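Local atomic coordinates of Sel1 repeat family protein (Pseudomonas aeruginosa, PDB entry 6LCH), a protein that probably serves as an immunity protein that protects Pseudomonas aeruginosa from its own type VI secretion effector PldB. Residues K185-Y190 / S206-S211; S193-G198 / N248-Y253; K236-E239 / R245-N248. One frame throughout, in Å; residues are numbered along the deposited sequence.

Three contacts pack the C-terminal helices of this all-helical protein together. Following the chain from the N terminus, helix 183-195 supplies the first segment of contact 1 (185-190) and, at its end, the first of contact 2 (193-198). Contact 1 closes first, where helix 199-208 ends, and so makes a helical hairpin. Contact 3 then opens and closes across the turn between helix 225-240 and residues 245-248. Contact 2 closes last, on short helix 249-252. Contacts 1 and 2 therefore cross along the chain, contacts 1 and 3 follow in series, and contact 3 ends on Asn248, where contact 2 takes up. Contacts 2 and 3 touch directly, their centres about 8 Å apart.

Contact 1: residues K185-Y190 / S206-S211; sequences KALVYY and SRVFGS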
loop_
_atom_site.group_PDB
_atom_site.type_symbol
_atom_site.label_atom_id
_atom_site.label_comp_id
_atom_site.label_asym_id
_atom_site.label_seq_id
_atom_site.Cartn_x
_atom_site.Cartn_y
_atom_site.Cartn_z
ATOM N N LYS A 185 14.128 -8.421 -13.928
ATOM C CA LYS A 185 13.553 -7.103 -13.686
ATOM C C LYS A 185 12.386 -7.186 -12.716
ATOM O O LYS A 185 12.153 -6.250 -11.943
ATOM C CB LYS A 185 13.107 -6.469 -15.000
ATOM C CG LYS A 185 12.756 -4.999 -14.886
ATOM C CD LYS A 185 12.730 -4.348 -16.252
ATOM C CE LYS A 185 13.664 -3.162 -16.319
ATOM N NZ LYS A 185 13.771 -2.661 -17.716
ATOM N N ALA A 186 11.645 -8.297 -12.739
ATOM C CA ALA A 186 10.589 -8.500 -11.755
ATOM C C ALA A 186 11.171 -8.619 -10.356
ATOM O O ALA A 186 10.636 -8.042 -9.402
ATOM C CB ALA A 186 9.776 -9.746 -12.105
ATOM N N LEU A 187 12.279 -9.352 -10.221
ATOM C CA LEU A 187 12.910 -9.529 -8.918
ATOM C C LEU A 187 13.436 -8.210 -8.365
ATOM O O LEU A 187 13.429 -8.005 -7.147
ATOM C CB LEU A 187 14.040 -10.553 -9.029
ATOM C CG LEU A 187 14.423 -11.339 -7.773
ATOM C CD1 LEU A 187 13.255 -12.177 -7.270
ATOM C CD2 LEU A 187 15.628 -12.220 -8.056
ATOM N N VAL A 188 13.903 -7.314 -9.237
ATOM C CA VAL A 188 14.369 -6.005 -8.783
ATOM C C VAL A 188 13.233 -5.247 -8.109
ATOM O O VAL A 188 13.406 -4.646 -7.042
ATOM C CB VAL A 188 14.958 -5.205 -9.960
ATOM C CG1 VAL A 188 15.117 -3.731 -9.581
ATOM C CG2 VAL A 188 16.290 -5.797 -10.390
ATOM N N TYR A 189 12.043 -5.290 -8.712
ATOM C CA TYR A 189 10.919 -4.508 -8.212
ATOM C C TYR A 189 10.262 -5.148 -6.994
ATOM O O TYR A 189 9.772 -4.436 -6.110
ATOM C CB TYR A 189 9.902 -4.302 -9.329
ATOM C CG TYR A 189 10.211 -3.088 -10.164
ATOM C CD1 TYR A 189 10.383 -3.181 -11.537
ATOM C CD2 TYR A 189 10.355 -1.844 -9.567
ATOM C CE1 TYR A 189 10.670 -2.056 -12.295
ATOM C CE2 TYR A 189 10.643 -0.724 -10.309
ATOM C CZ TYR A 189 10.795 -0.832 -11.670
ATOM O OH TYR A 189 11.076 0.298 -12.392
ATOM N N TYR A 190 10.211 -6.481 -6.941
ATOM C CA TYR A 190 9.761 -7.136 -5.718
ATOM C C TYR A 190 10.659 -6.760 -4.547
ATOM O O TYR A 190 10.179 -6.547 -3.426
ATOM C CB TYR A 190 9.742 -8.654 -5.894
ATOM C CG TYR A 190 8.568 -9.212 -6.675
ATOM C CD1 TYR A 190 7.261 -9.051 -6.228
ATOM C CD2 TYR A 190 8.774 -9.922 -7.847
ATOM C CE1 TYR A 190 6.191 -9.578 -6.943
ATOM C CE2 TYR A 190 7.718 -10.445 -8.566
ATOM C CZ TYR A 190 6.432 -10.277 -8.113
ATOM O OH TYR A 190 5.392 -10.806 -8.844
ATOM N N SER A 206 10.767 -14.930 -0.212
ATOM C CA SER A 206 11.080 -16.089 0.617
ATOM C C SER A 206 10.853 -17.387 -0.146
ATOM O O SER A 206 11.684 -18.302 -0.101
ATOM C CB SER A 206 10.234 -16.062 1.888
ATOM O OG SER A 206 10.041 -17.372 2.384
ATOM N N ARG A 207 9.721 -17.491 -0.845
ATOM C CA ARG A 207 9.434 -18.691 -1.623
ATOM C C ARG A 207 10.268 -18.756 -2.895
ATOM O O ARG A 207 10.613 -19.855 -3.349
ATOM C CB ARG A 207 7.946 -18.748 -1.962
ATOM C CG ARG A 207 7.042 -18.462 -0.774
ATOM C CD ARG A 207 5.872 -19.427 -0.723
ATOM N NE ARG A 207 6.282 -20.812 -0.934
ATOM C CZ ARG A 207 5.726 -21.633 -1.819
ATOM N NH1 ARG A 207 4.727 -21.213 -2.584
ATOM N NH2 ARG A 207 6.167 -22.877 -1.939
ATOM N N VAL A 208 10.595 -17.602 -3.481
ATOM C CA VAL A 208 11.477 -17.568 -4.648
ATOM C C VAL A 208 12.776 -18.306 -4.344
ATOM O O VAL A 208 13.232 -19.158 -5.118
ATOM C CB VAL A 208 11.742 -16.112 -5.073
ATOM C CG1 VAL A 208 13.017 -16.016 -5.891
ATOM C CG2 VAL A 208 10.551 -15.548 -5.838
ATOM N N PHE A 209 13.379 -18.006 -3.196
ATOM C CA PHE A 209 14.638 -18.618 -2.801
ATOM C C PHE A 209 14.440 -19.802 -1.859
ATOM O O PHE A 209 15.390 -20.226 -1.193
ATOM C CB PHE A 209 15.549 -17.559 -2.181
ATOM C CG PHE A 209 15.819 -16.403 -3.102
ATOM C CD1 PHE A 209 16.549 -16.593 -4.265
ATOM C CD2 PHE A 209 15.319 -15.140 -2.826
ATOM C CE1 PHE A 209 16.798 -15.547 -5.124
ATOM C CE2 PHE A 209 15.559 -14.084 -3.689
ATOM C CZ PHE A 209 16.299 -14.286 -4.840
ATOM N N GLY A 210 13.228 -20.349 -1.805
ATOM C CA GLY A 210 12.975 -21.567 -1.056
ATOM C C GLY A 210 13.180 -22.800 -1.923
ATOM O O GLY A 210 12.822 -22.819 -3.098
ATOM N N SER A 211 13.769 -23.834 -1.320
ATOM C CA SER A 211 14.028 -25.066 -2.057
ATOM C C SER A 211 12.748 -25.839 -2.344
ATOM O O SER A 211 12.657 -26.528 -3.365
ATOM C CB SER A 211 15.003 -25.936 -1.273
ATOM O OG SER A 211 14.420 -26.383 -0.062
#
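Leu187 sends its CG away from its own backbone N (chi1 -154°), while Phe209 holds its ring anti to the carbonyl carbon (chi1 -57°), and these two choices bring the side chains together from opposite directions. The leucine then divides its two methyls between neighbouring residues of the other segment. Its second branch meets the far end of the aromatic ring, with Leu187 CD2 lying 3.9 Å from Phe209 CZ. The first branch goes to the valine, where Leu187 CD1 and Val208 CG1 are 4.1 Å apart and the two side chains meet at a slant. That same valine methyl has a second task: Val208 CG1 sits over the centre of the Phe209 ring, 3.7 Å above its plane. Valine and phenylalanine thus present one joined apolar surface, and the leucine fits against both. Phe209 is the first residue to leave the helical conformation, and Gly210 N bonds to Arg207 O at 3.1 Å there.

The contact is wholly apolar and all three touching residues are buried. Met219, Tyr221 and Leu255, all from loops, also pack on Leu187, whereas Phe209 rests on Pro256 and on Leu227 of helix 225-240. The arrangement therefore joins helix 183-195 to the end of helix 199-208, with helix 225-240 and loops before and after it in the chain packing against the contact.

Contact 2: residues S193-G198 / N248-Y253; sequences SVSQGG and NLIEDY
Val194 and Leu249 form the apolar centre of the contact: a single methyl, Leu249 CD1, lies against the valine side chain, 3.7 Å from Val194 CG1 and 3.8 Å from Val194 CB. Beside it, Ile250 reaches over to the serine with the end of its longer branch. Ile250 CD1 approaches Ser195 OG to 3.4 Å and Ser195 CB to 3.6 Å, so a methyl rests on the flank of a hydroxymethyl group. The hydroxyl itself is engaged inside its own helix: with chi1 at 65°, Ser195 OG turns back to hydrogen-bond Val192 O.

Further out, Ile234 of helix 225-240 packs on both Val194 and Leu249, and Gln191 of helix 183-195 lies against Leu249 and Ile250. Val194 and Ser195 stand at the C-terminal end of their helix, whose capping bonds are well placed to fix their backbone. Ser193 O accepts Gln196 N and Gly198 N from opposite faces of its plane, the latter at 2.7 Å, and Gly197 N bonds to Val194 O at 2.9 Å. With Gly197 at positive phi (93°), this is a Schellman motif, which ends helix 183-195 and leads through Gly198, at the N-cap position, into the next helix of this Sel1 repeat protein.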
loop_
_atom_site.group_PDB
_atom_site.type_symbol
_atom_site.label_atom_id
_atom_site.label_comp_id
_atom_site.label_asym_id
_atom_site.label_seq_id
_atom_site.Cartn_x
_atom_site.Cartn_y
_atom_site.Cartn_z
ATOM N N SER A 193 9.971 -3.305 -3.369
ATOM C CA SER A 193 8.751 -3.382 -2.574
ATOM C C SER A 193 9.056 -3.768 -1.133
ATOM O O SER A 193 8.496 -3.186 -0.197
ATOM C CB SER A 193 7.786 -4.382 -3.210
ATOM O OG SER A 193 6.555 -4.426 -2.513
ATOM N N VAL A 194 9.952 -4.737 -0.935
ATOM C CA VAL A 194 10.329 -5.145 0.417
ATOM C C VAL A 194 10.942 -3.976 1.175
ATOM O O VAL A 194 10.554 -3.679 2.311
ATOM C CB VAL A 194 11.289 -6.346 0.368
ATOM C CG1 VAL A 194 11.706 -6.740 1.777
ATOM C CG2 VAL A 194 10.642 -7.510 -0.351
ATOM N N SER A 195 11.909 -3.293 0.558
ATOM C CA SER A 195 12.567 -2.162 1.207
ATOM C C SER A 195 11.605 -1.033 1.551
ATOM O O SER A 195 11.974 -0.148 2.333
ATOM C CB SER A 195 13.693 -1.625 0.321
ATOM O OG SER A 195 13.193 -1.079 -0.889
ATOM N N GLN A 196 10.391 -1.042 1.000
ATOM C CA GLN A 196 9.372 -0.047 1.303
ATOM C C GLN A 196 8.319 -0.560 2.277
ATOM O O GLN A 196 7.284 0.091 2.451
ATOM C CB GLN A 196 8.691 0.423 0.017
ATOM C CG GLN A 196 9.608 1.109 -0.974
ATOM C CD GLN A 196 9.009 1.136 -2.361
ATOM O OE1 GLN A 196 8.094 0.370 -2.662
ATOM N NE2 GLN A 196 9.519 2.015 -3.215
ATOM N N GLY A 197 8.562 -1.695 2.926
ATOM C CA GLY A 197 7.578 -2.275 3.814
ATOM C C GLY A 197 6.663 -3.286 3.168
ATOM O O GLY A 197 5.613 -3.606 3.738
ATOM N N GLY A 198 7.020 -3.796 1.995
ATOM C CA GLY A 198 6.189 -4.765 1.312
ATOM C C GLY A 198 6.150 -6.114 1.994
ATOM O O GLY A 198 7.136 -6.856 1.976
ATOM N N ASN A 248 18.510 -0.463 3.644
ATOM C CA ASN A 248 19.781 -1.042 3.233
ATOM C C ASN A 248 19.618 -2.376 2.520
ATOM O O ASN A 248 20.622 -2.970 2.117
ATOM C CB ASN A 248 20.701 -1.210 4.448
ATOM C CG ASN A 248 21.103 0.122 5.062
ATOM O OD1 ASN A 248 22.039 0.776 4.597
ATOM N ND2 ASN A 248 20.397 0.527 6.112
ATOM N N LEU A 249 18.381 -2.845 2.337
ATOM C CA LEU A 249 18.135 -4.182 1.796
ATOM C C LEU A 249 18.761 -4.356 0.417
ATOM O O LEU A 249 19.402 -5.378 0.139
ATOM C CB LEU A 249 16.626 -4.436 1.737
ATOM C CG LEU A 249 16.041 -5.853 1.768
ATOM C CD1 LEU A 249 15.090 -6.025 0.603
ATOM C CD2 LEU A 249 17.103 -6.948 1.767
ATOM N N ILE A 250 18.578 -3.371 -0.463
ATOM C CA ILE A 250 19.092 -3.487 -1.826
ATOM C C ILE A 250 20.607 -3.642 -1.810
ATOM O O ILE A 250 21.171 -4.501 -2.499
ATOM C CB ILE A 250 18.659 -2.275 -2.671
ATOM C CG1 ILE A 250 17.244 -2.471 -3.217
ATOM C CG2 ILE A 250 19.627 -2.051 -3.818
ATOM C CD1 ILE A 250 16.156 -2.192 -2.214
ATOM N N GLU A 251 21.288 -2.818 -1.012
ATOM C CA GLU A 251 22.746 -2.853 -0.973
ATOM C C GLU A 251 23.266 -4.062 -0.203
ATOM O O GLU A 251 24.288 -4.648 -0.579
ATOM C CB GLU A 251 23.279 -1.559 -0.356
ATOM C CG GLU A 251 24.786 -1.531 -0.169
ATOM C CD GLU A 251 25.207 -0.740 1.055
ATOM O OE1 GLU A 251 24.320 -0.183 1.739
ATOM O OE2 GLU A 251 26.423 -0.677 1.332
ATOM N N ASP A 252 22.578 -4.452 0.873
ATOM C CA ASP A 252 23.076 -5.544 1.704
ATOM C C ASP A 252 23.000 -6.891 0.993
ATOM O O ASP A 252 23.832 -7.769 1.248
ATOM C CB ASP A 252 22.298 -5.603 3.019
ATOM C CG ASP A 252 22.720 -4.523 4.000
ATOM O OD1 ASP A 252 22.066 -4.404 5.056
ATOM O OD2 ASP A 252 23.697 -3.795 3.721
ATOM N N TYR A 253 22.019 -7.080 0.112
ATOM C CA TYR A 253 21.815 -8.358 -0.573
ATOM C C TYR A 253 21.510 -8.121 -2.047
ATOM O O TYR A 253 20.353 -8.158 -2.470
ATOM C CB TYR A 253 20.680 -9.156 0.075
ATOM C CG TYR A 253 20.869 -9.423 1.546
ATOM C CD1 TYR A 253 21.573 -10.536 1.985
ATOM C CD2 TYR A 253 20.335 -8.566 2.499
ATOM C CE1 TYR A 253 21.745 -10.785 3.328
ATOM C CE2 TYR A 253 20.502 -8.807 3.843
ATOM C CZ TYR A 253 21.209 -9.916 4.253
ATOM O OH TYR A 253 21.376 -10.166 5.596
#

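Contact 3: residues K236-E239 / R245-N248; sequences KKLE and RFPN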
loop_
_atom_site.group_PDB
_atom_site.type_symbol
_atom_site.label_atom_id
_atom_site.label_comp_id
_atom_site.label_asym_id
_atom_site.label_seq_id
_atom_site.Cartn_x
_atom_site.Cartn_y
_atom_site.Cartn_z
ATOM N N LYS A 236 8.395 -11.586 8.708
ATOM C CA LYS A 236 7.925 -11.691 10.084
ATOM C C LYS A 236 8.019 -10.348 10.797
ATOM O O LYS A 236 7.119 -9.985 11.562
ATOM C CB LYS A 236 8.701 -12.771 10.834
ATOM C CG LYS A 236 8.384 -14.171 10.351
ATOM C CD LYS A 236 6.888 -14.387 10.305
ATOM C CE LYS A 236 6.422 -15.116 11.548
ATOM N NZ LYS A 236 4.940 -15.206 11.612
ATOM N N LYS A 237 9.076 -9.579 10.526
ATOM C CA LYS A 237 9.239 -8.282 11.174
ATOM C C LYS A 237 8.127 -7.314 10.775
ATOM O O LYS A 237 7.585 -6.596 11.625
ATOM C CB LYS A 237 10.615 -7.722 10.830
ATOM C CG LYS A 237 11.041 -6.474 11.561
ATOM C CD LYS A 237 11.341 -6.686 13.047
ATOM C CE LYS A 237 10.946 -5.431 13.875
ATOM N NZ LYS A 237 9.450 -5.263 13.987
ATOM N N LEU A 238 7.762 -7.291 9.489
ATOM C CA LEU A 238 6.700 -6.392 9.041
ATOM C C LEU A 238 5.332 -6.882 9.487
ATOM O O LEU A 238 4.406 -6.079 9.646
ATOM C CB LEU A 238 6.719 -6.255 7.521
ATOM C CG LEU A 238 7.800 -5.408 6.866
ATOM C CD1 LEU A 238 7.914 -5.781 5.402
ATOM C CD2 LEU A 238 7.479 -3.933 7.015
ATOM N N GLU A 239 5.184 -8.192 9.675
ATOM C CA GLU A 239 3.936 -8.740 10.184
ATOM C C GLU A 239 3.666 -8.303 11.618
ATOM O O GLU A 239 2.510 -8.089 11.994
ATOM C CB GLU A 239 3.985 -10.254 10.071
ATOM C CG GLU A 239 2.805 -10.982 10.602
ATOM C CD GLU A 239 2.613 -12.266 9.822
ATOM O OE1 GLU A 239 2.740 -12.244 8.592
ATOM O OE2 GLU A 239 2.395 -13.333 10.418
ATOM N N ARG A 245 10.721 -0.133 7.740
ATOM C CA ARG A 245 11.278 -0.076 6.407
ATOM C C ARG A 245 12.637 -0.757 6.440
ATOM O O ARG A 245 13.113 -1.188 7.497
ATOM C CB ARG A 245 11.359 1.375 5.920
ATOM C CG ARG A 245 9.993 2.049 5.828
ATOM C CD ARG A 245 9.066 1.257 4.909
ATOM N NE ARG A 245 7.710 1.801 4.843
ATOM C CZ ARG A 245 6.636 1.222 5.380
ATOM N NH1 ARG A 245 6.746 0.078 6.037
ATOM N NH2 ARG A 245 5.445 1.794 5.261
ATOM N N PHE A 246 13.257 -0.886 5.270
ATOM C CA PHE A 246 14.520 -1.611 5.124
ATOM C C PHE A 246 15.371 -0.885 4.094
ATOM O O PHE A 246 15.527 -1.337 2.954
ATOM C CB PHE A 246 14.260 -3.069 4.740
ATOM C CG PHE A 246 13.420 -3.807 5.744
ATOM C CD1 PHE A 246 12.036 -3.796 5.657
ATOM C CD2 PHE A 246 14.013 -4.485 6.794
ATOM C CE1 PHE A 246 11.265 -4.452 6.588
ATOM C CE2 PHE A 246 13.247 -5.147 7.730
ATOM C CZ PHE A 246 11.872 -5.134 7.629
ATOM N N PRO A 247 15.945 0.261 4.472
ATOM C CA PRO A 247 16.627 1.114 3.484
ATOM C C PRO A 247 17.975 0.584 3.020
ATOM O O PRO A 247 18.540 1.148 2.074
ATOM C CB PRO A 247 16.789 2.453 4.224
ATOM C CG PRO A 247 15.951 2.335 5.476
ATOM C CD PRO A 247 15.920 0.882 5.805
ATOM N N ASN A 248 18.510 -0.463 3.644
ATOM C CA ASN A 248 19.781 -1.042 3.233
ATOM C C ASN A 248 19.618 -2.376 2.520
ATOM O O ASN A 248 20.622 -2.970 2.117
ATOM C CB ASN A 248 20.701 -1.210 4.448
ATOM C CG ASN A 248 21.103 0.122 5.062
ATOM O OD1 ASN A 248 22.039 0.776 4.597
ATOM N ND2 ASN A 248 20.397 0.527 6.112
#
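Leu238, on the last turn of helix 225-240, lies across from a non-helical strip of chain, its CA 8.2 Å from Arg245 CA, and Phe246 there has non-helical backbone angles (phi -143°, psi 74°). The phenylalanine aims its side chain at the helix, and the branched end of the leucine swings toward the rim of the ring. Leu238 CG lies in the ring plane, 3.6 Å from Phe246 CE1, and both methyls gather round the same corner, Leu238 CD1 and Leu238 CD2 each 3.8 Å from Phe246 CE1. The side chains run past one another in opposite senses, and since Leu238 CG lies in the ring plane the leucine meets an edge of the ring.

One residue earlier, the aliphatic part of the lysine takes the next place along that edge, with Lys237 CG 4.2 Å from Phe246 CZ, while its amino group leads away. Arg245 starts out pointing away from the helix at its CB, but its chain bends back at chi2 (-57°), bringing Arg245 NH1 to 4.2 Å from Leu238 CD2, at the edge of the guanidinium. The same NH1 hydrogen-bonds Pro242 O, which holds the guanidinium against the turn. Phe246 is also tied by a backbone hydrogen bond to Ser195.

The contact is thus chiefly apolar, with no polar bond between its segments; the hydrogen bonds of Arg245 to Pro242 and of Phe246 to Ser195 probably steady the loop side.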